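Local coordinates for UPF0141 protein yjdB (Campylobacter jejuni subsp. jejuni HB93-13, PDB 4TN0) that probably transfers phosphoethanolamine to its acceptors in the periplasm, through a zinc-dependent active site of the alkaline phosphatase-like fold, and is required for polymyxin resistance and motility, at residues A[58-63]-A[241-246]; A[163-168]-A[194-199]; A[22-27]-A[148-153]; A[188-193]-A[229-234]. All coordinates share one frame; numbering follows the deposited sequence.

Contact 1 of 4, residues A[58-63]-A[241-246]; sequences FSSCGT and MPYAIA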
loop_
_atom_site.group_PDB
_atom_site.type_symbol
_atom_site.label_atom_id
_atom_site.label_comp_id
_atom_site.label_asym_id
_atom_site.label_seq_id
_atom_site.Cartn_x
_atom_site.Cartn_y
_atom_site.Cartn_z
ATOM N N PHE A 58 8.279 -8.244 4.266
ATOM C CA PHE A 58 8.262 -6.981 3.552
ATOM C C PHE A 58 8.502 -5.836 4.532
ATOM O O PHE A 58 7.831 -5.755 5.568
ATOM C CB PHE A 58 6.906 -6.825 2.866
ATOM C CG PHE A 58 6.931 -6.003 1.619
ATOM C CD1 PHE A 58 6.704 -4.642 1.665
ATOM C CD2 PHE A 58 7.133 -6.602 0.388
ATOM C CE1 PHE A 58 6.704 -3.889 0.505
ATOM C CE2 PHE A 58 7.132 -5.853 -0.774
ATOM C CZ PHE A 58 6.925 -4.501 -0.718
ATOM N N SER A 59 9.439 -4.949 4.206
ATOM C CA SER A 59 9.816 -3.846 5.094
ATOM C C SER A 59 9.539 -2.473 4.514
ATOM O O SER A 59 9.450 -2.316 3.305
ATOM C CB SER A 59 11.298 -3.934 5.446
ATOM O OG SER A 59 11.497 -4.810 6.540
ATOM N N SER A 60 9.464 -1.469 5.382
ATOM C CA SER A 60 9.178 -0.117 4.933
ATOM C C SER A 60 10.454 0.682 4.877
ATOM O O SER A 60 11.474 0.312 5.453
ATOM C CB SER A 60 8.184 0.598 5.859
ATOM O OG SER A 60 8.747 0.771 7.147
ATOM N N CYS A 61 10.355 1.817 4.211
ATOM C CA CYS A 61 11.495 2.670 3.974
ATOM C C CYS A 61 11.773 3.550 5.195
ATOM O O CYS A 61 12.917 3.881 5.486
ATOM C CB CYS A 61 11.234 3.506 2.710
ATOM S SG CYS A 61 12.584 4.568 2.255
ATOM N N GLY A 62 10.717 3.892 5.931
ATOM C CA GLY A 62 10.825 4.735 7.108
ATOM C C GLY A 62 9.778 4.352 8.145
ATOM O O GLY A 62 9.064 3.362 7.984
ATOM N N THR A 63 9.691 5.112 9.227
ATOM C CA THR A 63 8.701 4.806 10.244
ATOM C C THR A 63 7.667 5.896 10.379
ATOM O O THR A 63 6.862 5.861 11.301
ATOM C CB THR A 63 9.330 4.605 11.624
ATOM O OG1 THR A 63 10.013 5.809 11.991
ATOM C CG2 THR A 63 10.279 3.441 11.611
ATOM N N MET A 241 9.572 6.175 15.313
ATOM C CA MET A 241 10.838 5.969 16.045
ATOM C C MET A 241 11.993 5.881 15.022
ATOM O O MET A 241 11.820 5.309 13.945
ATOM C CB MET A 241 10.753 4.700 16.912
ATOM C CG MET A 241 12.002 4.401 17.751
ATOM S SD MET A 241 11.848 3.046 18.953
ATOM C CE MET A 241 10.848 3.802 20.232
ATOM N N PRO A 242 13.164 6.467 15.327
ATOM C CA PRO A 242 14.245 6.393 14.311
ATOM C C PRO A 242 14.484 4.959 13.799
ATOM O O PRO A 242 14.525 4.006 14.577
ATOM C CB PRO A 242 15.459 6.948 15.046
ATOM C CG PRO A 242 14.827 7.952 16.059
ATOM C CD PRO A 242 13.531 7.293 16.493
ATOM N N TYR A 243 14.549 4.817 12.486
ATOM C CA TYR A 243 14.499 3.515 11.850
ATOM C C TYR A 243 15.455 2.505 12.430
ATOM O O TYR A 243 15.070 1.364 12.669
ATOM C CB TYR A 243 14.781 3.678 10.349
ATOM C CG TYR A 243 14.374 2.476 9.518
ATOM C CD1 TYR A 243 15.239 1.405 9.308
ATOM C CD2 TYR A 243 13.088 2.385 9.008
ATOM C CE1 TYR A 243 14.840 0.302 8.554
ATOM C CE2 TYR A 243 12.686 1.306 8.272
ATOM C CZ TYR A 243 13.548 0.262 8.052
ATOM O OH TYR A 243 13.088 -0.804 7.305
ATOM N N ALA A 244 16.699 2.932 12.662
ATOM C CA ALA A 244 17.759 2.027 13.081
ATOM C C ALA A 244 17.485 1.405 14.474
ATOM O O ALA A 244 17.937 0.292 14.768
ATOM C CB ALA A 244 19.114 2.751 13.051
ATOM N N ILE A 245 16.726 2.088 15.324
ATOM C CA ILE A 245 16.471 1.502 16.623
ATOM C C ILE A 245 15.034 1.038 16.735
ATOM O O ILE A 245 14.644 0.511 17.763
ATOM C CB ILE A 245 16.745 2.466 17.784
ATOM C CG1 ILE A 245 15.709 3.596 17.794
ATOM C CG2 ILE A 245 18.128 3.013 17.714
ATOM C CD1 ILE A 245 15.803 4.525 19.009
ATOM N N ALA A 246 14.251 1.216 15.671
ATOM C CA ALA A 246 12.818 0.929 15.735
ATOM C C ALA A 246 12.550 -0.565 15.867
ATOM O O ALA A 246 13.248 -1.372 15.273
ATOM C CB ALA A 246 12.104 1.485 14.481
#

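Contact 2 of 4, residues A[163-168]-A[194-199]; sequences KRYPSE and DNTLLY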
loop_
_atom_site.group_PDB
_atom_site.type_symbol
_atom_site.label_atom_id
_atom_site.label_comp_id
_atom_site.label_asym_id
_atom_site.label_seq_id
_atom_site.Cartn_x
_atom_site.Cartn_y
_atom_site.Cartn_z
ATOM N N LYS A 163 -12.148 5.197 15.293
ATOM C CA LYS A 163 -12.888 6.021 14.341
ATOM C C LYS A 163 -12.649 5.594 12.896
ATOM O O LYS A 163 -13.213 6.176 11.987
ATOM C CB LYS A 163 -12.503 7.494 14.470
ATOM C CG LYS A 163 -13.017 8.238 15.714
ATOM C CD LYS A 163 -12.442 9.648 15.658
ATOM C CE LYS A 163 -13.083 10.642 16.571
ATOM N NZ LYS A 163 -12.360 11.941 16.338
ATOM N N ARG A 164 -11.810 4.592 12.679
ATOM C CA ARG A 164 -11.402 4.241 11.312
ATOM C C ARG A 164 -12.402 3.305 10.630
ATOM O O ARG A 164 -12.437 3.207 9.409
ATOM C CB ARG A 164 -10.008 3.584 11.322
ATOM C CG ARG A 164 -8.882 4.440 11.935
ATOM C CD ARG A 164 -8.394 5.535 10.995
ATOM N NE ARG A 164 -9.215 6.738 11.038
ATOM C CZ ARG A 164 -9.054 7.748 11.887
ATOM N NH1 ARG A 164 -9.877 8.792 11.821
ATOM N NH2 ARG A 164 -8.074 7.728 12.790
ATOM N N TYR A 165 -13.223 2.627 11.421
ATOM C CA TYR A 165 -14.144 1.646 10.867
ATOM C C TYR A 165 -15.574 1.884 11.338
ATOM O O TYR A 165 -15.789 2.394 12.435
ATOM C CB TYR A 165 -13.709 0.236 11.236
ATOM C CG TYR A 165 -13.492 0.021 12.715
ATOM C CD1 TYR A 165 -12.222 0.134 13.269
ATOM C CD2 TYR A 165 -14.554 -0.309 13.557
ATOM C CE1 TYR A 165 -12.011 -0.060 14.607
ATOM C CE2 TYR A 165 -14.356 -0.515 14.905
ATOM C CZ TYR A 165 -13.079 -0.384 15.425
ATOM O OH TYR A 165 -12.860 -0.591 16.753
ATOM N N PRO A 166 -16.557 1.531 10.492
ATOM C CA PRO A 166 -17.973 1.609 10.867
ATOM C C PRO A 166 -18.353 0.473 11.818
ATOM O O PRO A 166 -17.596 -0.508 11.914
ATOM C CB PRO A 166 -18.694 1.492 9.517
ATOM C CG PRO A 166 -17.771 0.639 8.693
ATOM C CD PRO A 166 -16.380 1.074 9.099
ATOM N N SER A 167 -19.492 0.610 12.506
ATOM C CA SER A 167 -19.899 -0.349 13.543
ATOM C C SER A 167 -19.982 -1.763 12.993
ATOM O O SER A 167 -19.758 -2.733 13.709
ATOM C CB SER A 167 -21.232 0.072 14.200
ATOM O OG SER A 167 -22.353 -0.017 13.323
ATOM N N GLU A 168 -20.255 -1.880 11.698
ATOM C CA GLU A 168 -20.413 -3.192 11.094
ATOM C C GLU A 168 -19.113 -4.005 11.121
ATOM O O GLU A 168 -19.146 -5.230 10.944
ATOM C CB GLU A 168 -20.907 -3.043 9.644
ATOM C CG GLU A 168 -22.301 -2.374 9.512
ATOM C CD GLU A 168 -22.264 -0.834 9.553
ATOM O OE1 GLU A 168 -21.165 -0.256 9.478
ATOM O OE2 GLU A 168 -23.333 -0.193 9.642
ATOM N N ASP A 194 -6.968 -4.226 15.345
ATOM C CA ASP A 194 -7.289 -5.331 14.448
ATOM C C ASP A 194 -8.574 -5.106 13.641
ATOM O O ASP A 194 -8.674 -5.506 12.460
ATOM C CB ASP A 194 -7.397 -6.624 15.239
ATOM C CG ASP A 194 -6.047 -7.155 15.649
ATOM O OD1 ASP A 194 -5.036 -6.614 15.154
ATOM O OD2 ASP A 194 -5.983 -8.130 16.420
ATOM N N ASN A 195 -9.551 -4.460 14.272
ATOM C CA ASN A 195 -10.761 -4.063 13.561
ATOM C C ASN A 195 -10.430 -3.173 12.377
ATOM O O ASN A 195 -11.019 -3.328 11.312
ATOM C CB ASN A 195 -11.735 -3.323 14.479
ATOM C CG ASN A 195 -12.420 -4.231 15.459
ATOM O OD1 ASN A 195 -12.462 -5.447 15.281
ATOM N ND2 ASN A 195 -12.958 -3.639 16.522
ATOM N N THR A 196 -9.500 -2.238 12.563
ATOM C CA THR A 196 -9.122 -1.341 11.480
ATOM C C THR A 196 -8.495 -2.130 10.336
ATOM O O THR A 196 -8.665 -1.782 9.174
ATOM C CB THR A 196 -8.125 -0.244 11.933
ATOM O OG1 THR A 196 -6.837 -0.826 12.212
ATOM C CG2 THR A 196 -8.624 0.435 13.145
ATOM N N LEU A 197 -7.772 -3.194 10.675
ATOM C CA LEU A 197 -7.156 -4.056 9.665
ATOM C C LEU A 197 -8.226 -4.845 8.900
ATOM O O LEU A 197 -8.137 -5.019 7.676
ATOM C CB LEU A 197 -6.159 -5.014 10.325
ATOM C CG LEU A 197 -4.894 -4.416 10.976
ATOM C CD1 LEU A 197 -4.032 -5.486 11.612
ATOM C CD2 LEU A 197 -4.068 -3.616 9.967
ATOM N N LEU A 198 -9.223 -5.327 9.642
ATOM C CA LEU A 198 -10.358 -6.064 9.104
ATOM C C LEU A 198 -11.117 -5.211 8.103
ATOM O O LEU A 198 -11.433 -5.651 6.997
ATOM C CB LEU A 198 -11.287 -6.501 10.234
ATOM C CG LEU A 198 -12.414 -7.466 9.883
ATOM C CD1 LEU A 198 -11.822 -8.787 9.407
ATOM C CD2 LEU A 198 -13.274 -7.685 11.122
ATOM N N TYR A 199 -11.381 -3.972 8.486
ATOM C CA TYR A 199 -12.085 -3.054 7.605
ATOM C C TYR A 199 -11.282 -2.813 6.334
ATOM O O TYR A 199 -11.819 -2.865 5.237
ATOM C CB TYR A 199 -12.345 -1.735 8.325
ATOM C CG TYR A 199 -13.114 -0.699 7.527
ATOM C CD1 TYR A 199 -14.288 -1.031 6.866
ATOM C CD2 TYR A 199 -12.696 0.624 7.492
ATOM C CE1 TYR A 199 -15.013 -0.073 6.169
ATOM C CE2 TYR A 199 -13.403 1.588 6.794
ATOM C CZ TYR A 199 -14.567 1.236 6.140
ATOM O OH TYR A 199 -15.275 2.191 5.455
#

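Contact 3 of 4, residues A[22-27]-A[148-153]; sequences LVVGET and IIVLHL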
loop_
_atom_site.group_PDB
_atom_site.type_symbol
_atom_site.label_atom_id
_atom_site.label_comp_id
_atom_site.label_asym_id
_atom_site.label_seq_id
_atom_site.Cartn_x
_atom_site.Cartn_y
_atom_site.Cartn_z
ATOM N N LEU A 22 -3.257 0.342 -7.114
ATOM C CA LEU A 22 -2.227 0.399 -6.073
ATOM C C LEU A 22 -2.837 0.967 -4.804
ATOM O O LEU A 22 -3.259 2.124 -4.773
ATOM C CB LEU A 22 -1.055 1.271 -6.512
ATOM C CG LEU A 22 0.100 1.466 -5.540
ATOM C CD1 LEU A 22 0.818 0.149 -5.284
ATOM C CD2 LEU A 22 1.058 2.496 -6.094
ATOM N N VAL A 23 -2.904 0.180 -3.751
ATOM C CA VAL A 23 -3.465 0.735 -2.534
ATOM C C VAL A 23 -2.366 1.028 -1.514
ATOM O O VAL A 23 -1.715 0.110 -1.009
ATOM C CB VAL A 23 -4.525 -0.191 -1.916
ATOM C CG1 VAL A 23 -5.092 0.449 -0.660
ATOM C CG2 VAL A 23 -5.647 -0.409 -2.910
ATOM N N VAL A 24 -2.156 2.321 -1.247
ATOM C CA VAL A 24 -1.220 2.772 -0.214
ATOM C C VAL A 24 -1.917 2.864 1.146
ATOM O O VAL A 24 -2.755 3.741 1.400
ATOM C CB VAL A 24 -0.598 4.140 -0.559
ATOM C CG1 VAL A 24 0.309 4.635 0.578
ATOM C CG2 VAL A 24 0.138 4.076 -1.892
ATOM N N GLY A 25 -1.555 1.943 2.024
ATOM C CA GLY A 25 -2.152 1.886 3.340
ATOM C C GLY A 25 -1.590 2.873 4.348
ATOM O O GLY A 25 -0.905 3.853 4.015
ATOM N N GLU A 26 -1.928 2.636 5.603
ATOM C CA GLU A 26 -1.575 3.584 6.637
ATOM C C GLU A 26 -1.515 2.861 7.980
ATOM O O GLU A 26 -2.521 2.294 8.425
ATOM C CB GLU A 26 -2.581 4.748 6.670
ATOM C CG GLU A 26 -2.377 5.707 7.843
ATOM C CD GLU A 26 -1.067 6.452 7.732
ATOM O OE1 GLU A 26 -1.021 7.512 7.062
ATOM O OE2 GLU A 26 -0.065 5.944 8.281
ATOM N N THR A 27 -0.318 2.845 8.577
ATOM C CA THR A 27 -0.089 2.430 9.964
ATOM C C THR A 27 -0.278 0.906 10.197
ATOM O O THR A 27 -0.004 0.366 11.285
ATOM C CB THR A 27 -1.009 3.295 10.911
ATOM O OG1 THR A 27 -0.673 4.690 10.756
ATOM C CG2 THR A 27 -0.887 2.911 12.362
ATOM N N ILE A 148 -3.246 3.172 -14.125
ATOM C CA ILE A 148 -2.947 2.941 -12.710
ATOM C C ILE A 148 -3.815 3.863 -11.888
ATOM O O ILE A 148 -3.868 5.079 -12.118
ATOM C CB ILE A 148 -1.445 3.136 -12.334
ATOM C CG1 ILE A 148 -1.221 2.740 -10.869
ATOM C CG2 ILE A 148 -0.963 4.557 -12.625
ATOM C CD1 ILE A 148 0.232 2.736 -10.422
ATOM N N ILE A 149 -4.508 3.253 -10.935
ATOM C CA ILE A 149 -5.316 3.964 -9.965
ATOM C C ILE A 149 -4.735 3.792 -8.570
ATOM O O ILE A 149 -4.583 2.664 -8.071
ATOM C CB ILE A 149 -6.774 3.464 -9.989
ATOM C CG1 ILE A 149 -7.307 3.517 -11.438
ATOM C CG2 ILE A 149 -7.631 4.284 -9.014
ATOM C CD1 ILE A 149 -8.753 3.088 -11.611
ATOM N N VAL A 150 -4.374 4.908 -7.945
ATOM C CA VAL A 150 -3.865 4.856 -6.577
ATOM C C VAL A 150 -4.967 5.205 -5.577
ATOM O O VAL A 150 -5.665 6.220 -5.714
ATOM C CB VAL A 150 -2.671 5.799 -6.363
ATOM C CG1 VAL A 150 -2.185 5.688 -4.919
ATOM C CG2 VAL A 150 -1.530 5.471 -7.335
ATOM N N LEU A 151 -5.164 4.320 -4.607
ATOM C CA LEU A 151 -6.029 4.635 -3.490
ATOM C C LEU A 151 -5.158 4.742 -2.232
ATOM O O LEU A 151 -4.513 3.761 -1.831
ATOM C CB LEU A 151 -7.116 3.575 -3.320
ATOM C CG LEU A 151 -7.941 3.278 -4.580
ATOM C CD1 LEU A 151 -8.959 2.164 -4.326
ATOM C CD2 LEU A 151 -8.599 4.530 -5.131
ATOM N N HIS A 152 -5.154 5.932 -1.622
ATOM C CA HIS A 152 -4.377 6.215 -0.411
ATOM C C HIS A 152 -5.323 6.208 0.799
ATOM O O HIS A 152 -6.161 7.107 0.956
ATOM C CB HIS A 152 -3.655 7.567 -0.529
ATOM C CG HIS A 152 -2.674 7.848 0.577
ATOM N ND1 HIS A 152 -2.178 9.112 0.828
ATOM C CD2 HIS A 152 -2.087 7.033 1.486
ATOM C CE1 HIS A 152 -1.354 9.069 1.854
ATOM N NE2 HIS A 152 -1.276 7.820 2.270
ATOM N N LEU A 153 -5.180 5.183 1.636
ATOM C CA LEU A 153 -6.042 4.968 2.792
ATOM C C LEU A 153 -5.703 5.813 4.017
ATOM O O LEU A 153 -4.554 6.197 4.230
ATOM C CB LEU A 153 -5.990 3.501 3.205
ATOM C CG LEU A 153 -6.250 2.458 2.122
ATOM C CD1 LEU A 153 -6.227 1.064 2.749
ATOM C CD2 LEU A 153 -7.572 2.736 1.421
#

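Contact 4 of 4, residues A[188-193]-A[229-234]; sequences ALINTY and ESLGEN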
loop_
_atom_site.group_PDB
_atom_site.type_symbol
_atom_site.label_atom_id
_atom_site.label_comp_id
_atom_site.label_asym_id
_atom_site.label_seq_id
_atom_site.Cartn_x
_atom_site.Cartn_y
_atom_site.Cartn_z
ATOM N N ALA A 188 -7.827 -4.753 24.619
ATOM C CA ALA A 188 -8.874 -3.937 24.021
ATOM C C ALA A 188 -8.265 -3.038 22.968
ATOM O O ALA A 188 -8.902 -2.742 21.945
ATOM C CB ALA A 188 -9.640 -3.093 25.102
ATOM N N LEU A 189 -7.047 -2.567 23.228
ATOM C CA LEU A 189 -6.366 -1.723 22.264
ATOM C C LEU A 189 -6.067 -2.534 21.010
ATOM O O LEU A 189 -6.327 -2.075 19.896
ATOM C CB LEU A 189 -5.093 -1.129 22.854
ATOM C CG LEU A 189 -4.238 -0.309 21.891
ATOM C CD1 LEU A 189 -5.060 0.832 21.309
ATOM C CD2 LEU A 189 -2.979 0.213 22.567
ATOM N N ILE A 190 -5.558 -3.752 21.194
ATOM C CA ILE A 190 -5.235 -4.631 20.067
ATOM C C ILE A 190 -6.479 -4.932 19.242
ATOM O O ILE A 190 -6.424 -4.961 17.994
ATOM C CB ILE A 190 -4.579 -5.960 20.520
ATOM C CG1 ILE A 190 -3.391 -5.692 21.456
ATOM C CG2 ILE A 190 -4.215 -6.841 19.332
ATOM C CD1 ILE A 190 -2.243 -5.049 20.804
ATOM N N ASN A 191 -7.592 -5.200 19.930
ATOM C CA ASN A 191 -8.840 -5.489 19.242
ATOM C C ASN A 191 -9.208 -4.337 18.320
ATOM O O ASN A 191 -9.529 -4.537 17.153
ATOM C CB ASN A 191 -9.990 -5.731 20.229
ATOM C CG ASN A 191 -9.905 -7.069 20.952
ATOM O OD1 ASN A 191 -9.243 -8.003 20.502
ATOM N ND2 ASN A 191 -10.619 -7.168 22.071
ATOM N N THR A 192 -9.122 -3.122 18.847
ATOM C CA THR A 192 -9.468 -1.930 18.084
ATOM C C THR A 192 -8.585 -1.798 16.857
ATOM O O THR A 192 -9.054 -1.462 15.770
ATOM C CB THR A 192 -9.331 -0.672 18.947
ATOM O OG1 THR A 192 -9.851 -0.942 20.256
ATOM C CG2 THR A 192 -10.062 0.500 18.325
ATOM N N TYR A 193 -7.298 -2.074 17.050
ATOM C CA TYR A 193 -6.312 -1.981 15.986
ATOM C C TYR A 193 -6.611 -3.019 14.909
ATOM O O TYR A 193 -6.518 -2.716 13.711
ATOM C CB TYR A 193 -4.878 -2.140 16.550
ATOM C CG TYR A 193 -3.792 -2.042 15.489
ATOM C CD1 TYR A 193 -3.423 -0.807 14.958
ATOM C CD2 TYR A 193 -3.133 -3.183 15.025
ATOM C CE1 TYR A 193 -2.444 -0.705 13.969
ATOM C CE2 TYR A 193 -2.138 -3.092 14.049
ATOM C CZ TYR A 193 -1.800 -1.849 13.532
ATOM O OH TYR A 193 -0.827 -1.749 12.572
ATOM N N GLU A 229 3.273 0.140 13.440
ATOM C CA GLU A 229 2.740 0.881 14.588
ATOM C C GLU A 229 3.086 0.154 15.876
ATOM O O GLU A 229 3.077 -1.075 15.912
ATOM C CB GLU A 229 1.224 1.041 14.491
ATOM C CG GLU A 229 0.599 1.919 15.579
ATOM C CD GLU A 229 0.658 3.402 15.246
ATOM O OE1 GLU A 229 1.608 3.841 14.524
ATOM O OE2 GLU A 229 -0.255 4.126 15.722
ATOM N N SER A 230 3.409 0.910 16.919
ATOM C CA SER A 230 3.567 0.344 18.265
ATOM C C SER A 230 2.263 0.475 19.078
ATOM O O SER A 230 1.571 1.483 18.973
ATOM C CB SER A 230 4.722 1.022 19.005
ATOM O OG SER A 230 5.950 0.511 18.542
ATOM N N LEU A 231 1.972 -0.517 19.921
ATOM C CA LEU A 231 0.724 -0.548 20.675
ATOM C C LEU A 231 0.977 -0.741 22.182
ATOM O O LEU A 231 0.279 -1.509 22.845
ATOM C CB LEU A 231 -0.171 -1.665 20.138
ATOM C CG LEU A 231 -0.596 -1.529 18.665
ATOM C CD1 LEU A 231 -1.235 -2.798 18.200
ATOM C CD2 LEU A 231 -1.531 -0.386 18.423
ATOM N N GLY A 232 1.992 -0.058 22.714
ATOM C CA GLY A 232 2.291 -0.125 24.136
ATOM C C GLY A 232 3.379 -1.116 24.515
ATOM O O GLY A 232 3.861 -1.119 25.646
ATOM N N GLU A 233 3.744 -1.998 23.593
ATOM C CA GLU A 233 4.839 -2.908 23.876
ATOM C C GLU A 233 6.077 -2.098 24.254
ATOM O O GLU A 233 6.470 -1.178 23.534
ATOM C CB GLU A 233 5.136 -3.816 22.685
ATOM C CG GLU A 233 3.920 -4.510 22.083
ATOM C CD GLU A 233 3.355 -3.747 20.885
ATOM O OE1 GLU A 233 3.791 -2.596 20.641
ATOM O OE2 GLU A 233 2.494 -4.308 20.167
ATOM N N ASN A 234 6.664 -2.432 25.401
ATOM C CA ASN A 234 7.850 -1.757 25.895
ATOM C C ASN A 234 7.623 -0.253 26.074
ATOM O O ASN A 234 8.562 0.551 26.003
ATOM C CB ASN A 234 9.009 -2.036 24.929
ATOM C CG ASN A 234 9.265 -3.532 24.763
ATOM O OD1 ASN A 234 9.821 -4.194 25.655
ATOM N ND2 ASN A 234 8.817 -4.081 23.651
#

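Contact 1 of 4, residues A[58-63]-A[241-246]
Met241 meets the 58-63 segment through its backbone carbonyl: Thr63 OG1 donates to Met241 O at 2.7 Å, coming from above the carbonyl plane. Thr63 has OG1 in the cramped site between its backbone N and carbonyl carbon (chi1 60°), which turns the hydroxyl to Met241, and the same torsion sets the methyl CG2 beside Ala246 CB and Tyr243 CD2. A threonine suits the place because one short side chain serves both needs.

Tyr243 comes next and reaches across to the other segment. With chi1 at -163° its ring extends along Gly62, and its OH gives a 2.7 Å hydrogen bond to Ser60 O, nearly in line with the carbonyl. The peptide thus bound leaves the end of strand 53-59 in the mixed central sheet of this alkaline phosphatase-like domain and leads to Thr65, the phosphothreonine at the zinc site. Gly62 CA lies 3.8 Å from Tyr243 CD2. Within the same loop Ser60 OG donates to Gly62 O, and a disulfide ties Cys61 to Cys71.

Ala246 closes the segment, its CB meeting Thr63 CG2 at 3.9 Å, a small methyl-to-methyl contact beside helix 248-251.

Contact 2 of 4, residues A[163-168]-A[194-199]
Tyr165 and Tyr199 clasp the contact between the 163-168 loop and helix 186-211, two parts of the alkaline phosphatase-like domain that follow strand 146-152 in the chain.

Two CH-pi contacts lie over ring faces. Asn195 CB sits over one face of the Tyr165 ring, 3.5 Å from its centroid. Pro166 does the same to Tyr199: its CD lies 3.5 Å from that ring's centroid, only 15° off the normal. Proline suits the spot, since its CD, bonded to the proline nitrogen, has polarised C-H groups well fitted to a CH-pi contact.

Apolar contacts add to these. Thr196 CG2 comes to the edge of the Tyr165 ring, 3.6 Å from CD1, and the two tyrosine CB atoms touch. Thr196 can offer its methyl here because its hydroxyl is turned to Tyr193 O and Ser156.

Other polar ends are satisfied outside the two segments: Tyr199 OH by Glu130 and Arg164 NH2 by His157 O. Across the contact there is one hydrogen bond, and Asn195 is well chosen for it: its OD1 accepts from Phe172 N, which fixes the amide's rotation and leaves ND2 as donor. Asn195 ND2 meets Tyr165 OH at 3.1 Å, in the amide plane and almost straight at 177°.

Contact 3 of 4, residues A[22-27]-A[148-153]
Leu22, Val23 and Val24 pair with Val150, Leu151 and His152 as neighbouring parallel strands, 18-24 beside 146-152, in the middle of the mixed sheet on which the alkaline phosphatase-like fold is built. Four backbone hydrogen bonds join them, from Leu22 N to Ile149 O, Leu151 N to Leu22 O, Val24 N to Leu151 O and Leu153 N to Val24 O. The third is the most bent, at 137° on the hydrogen.

On one face of the sheet Leu22, Val24, Val150 and His152 gather. Leu22 CD2 and Val150 CG2 lie alongside at 4.1 Å, and Val24 CG1 reaches His152 CD2 at 3.5 Å. The histidine also sets its ring edge against Val24 O, which lies in the ring plane, 3.4 Å from CD2. On the other face Val23 CG1 packs on Leu153 CG at 3.6 Å. Beta-branched valine and isoleucine suit extended strands, and with leucine they fill the buried faces of the sheet.

Further out, helix 68-73 covers the first face with Leu69 and Phe73, while Asp105 takes His152 ND1 and so orients the ring. Where strand 18-24 ends, Gly25 leads to Glu26, whose OE2 is a zinc ligand together with phosphothreonine Thr65, Asp226 and His227. Its other oxygen, OE1, accepts from Asn107 ND2, which also bonds Leu153 O, so one amide steadies both segments beside the metal. Bent at chi2 (66°), Glu26 curls its carboxylate round, and Thr27 OG1 donates to the metal-bound OE2 at 2.8 Å, on its anti side and 32° out of the carboxylate plane.

Contact 4 of 4, residues A[188-193]-A[229-234]
The Tyr193 ring carries Leu231 on one face: CD1 lies 4.1 Å from the centroid, 28° off the normal, a CH-pi contact in which the leucine meets the tyrosine at about a right angle. Near the hydroxyl end Glu229 CB approaches obliquely, 4.0 Å from Tyr193 OH, and the ring and carboxylate planes are nearly parallel, 11° apart. The ring is placed by a chi1 of -180°, which carries it out from the helix, and its OH is held by Thr27 O.

Here helix 186-211 packs against the short antiparallel hairpin of strands 230-231 and 237-238, close to the zinc site of the alkaline phosphatase-like domain. Leucine suits position 231 because its forked end can enter between the side chains of successive helix turns. Leu231 CD1 touches both Ile190 CD1, at 3.6 Å, and the tyrosine face, CD2 lies beside Tyr193 CD1, and Leu189 CD2 rests on Leu231 O at 3.7 Å.

Glu229 points its carboxylate elsewhere, to Tyr161 OH and His239. The backbone of Leu231 is secured within its own loop: Leu231 N donates to Glu233 OE1 at 2.9 Å, from above the carboxylate plane, and Arg29 makes a salt bridge to Glu233 OE2.

All four contacts belong to one alkaline phosphatase-like domain. Contact 3 lies nearest its middle, about 5 Å from the centre of the chain, and contact 1 reaches the same sheet through strand 53-59, their centres about 19 Å apart. Contacts 2 and 4 share helix 186-211, their centres about 14 Å apart. Contacts 3 and 4 meet where Thr27 O and Tyr193 OH probably bond. Along the chain contacts 1 and 3 cross, contact 3 closes before 2 and 4 open, these two cross, and both are nested within contact 1. Contact 3 holds the zinc ligand Glu26; side chains of Thr63 (contact 1) and Glu229 (contact 4) come within about 9 and 7 Å of the zinc, and contact 2 lies further off.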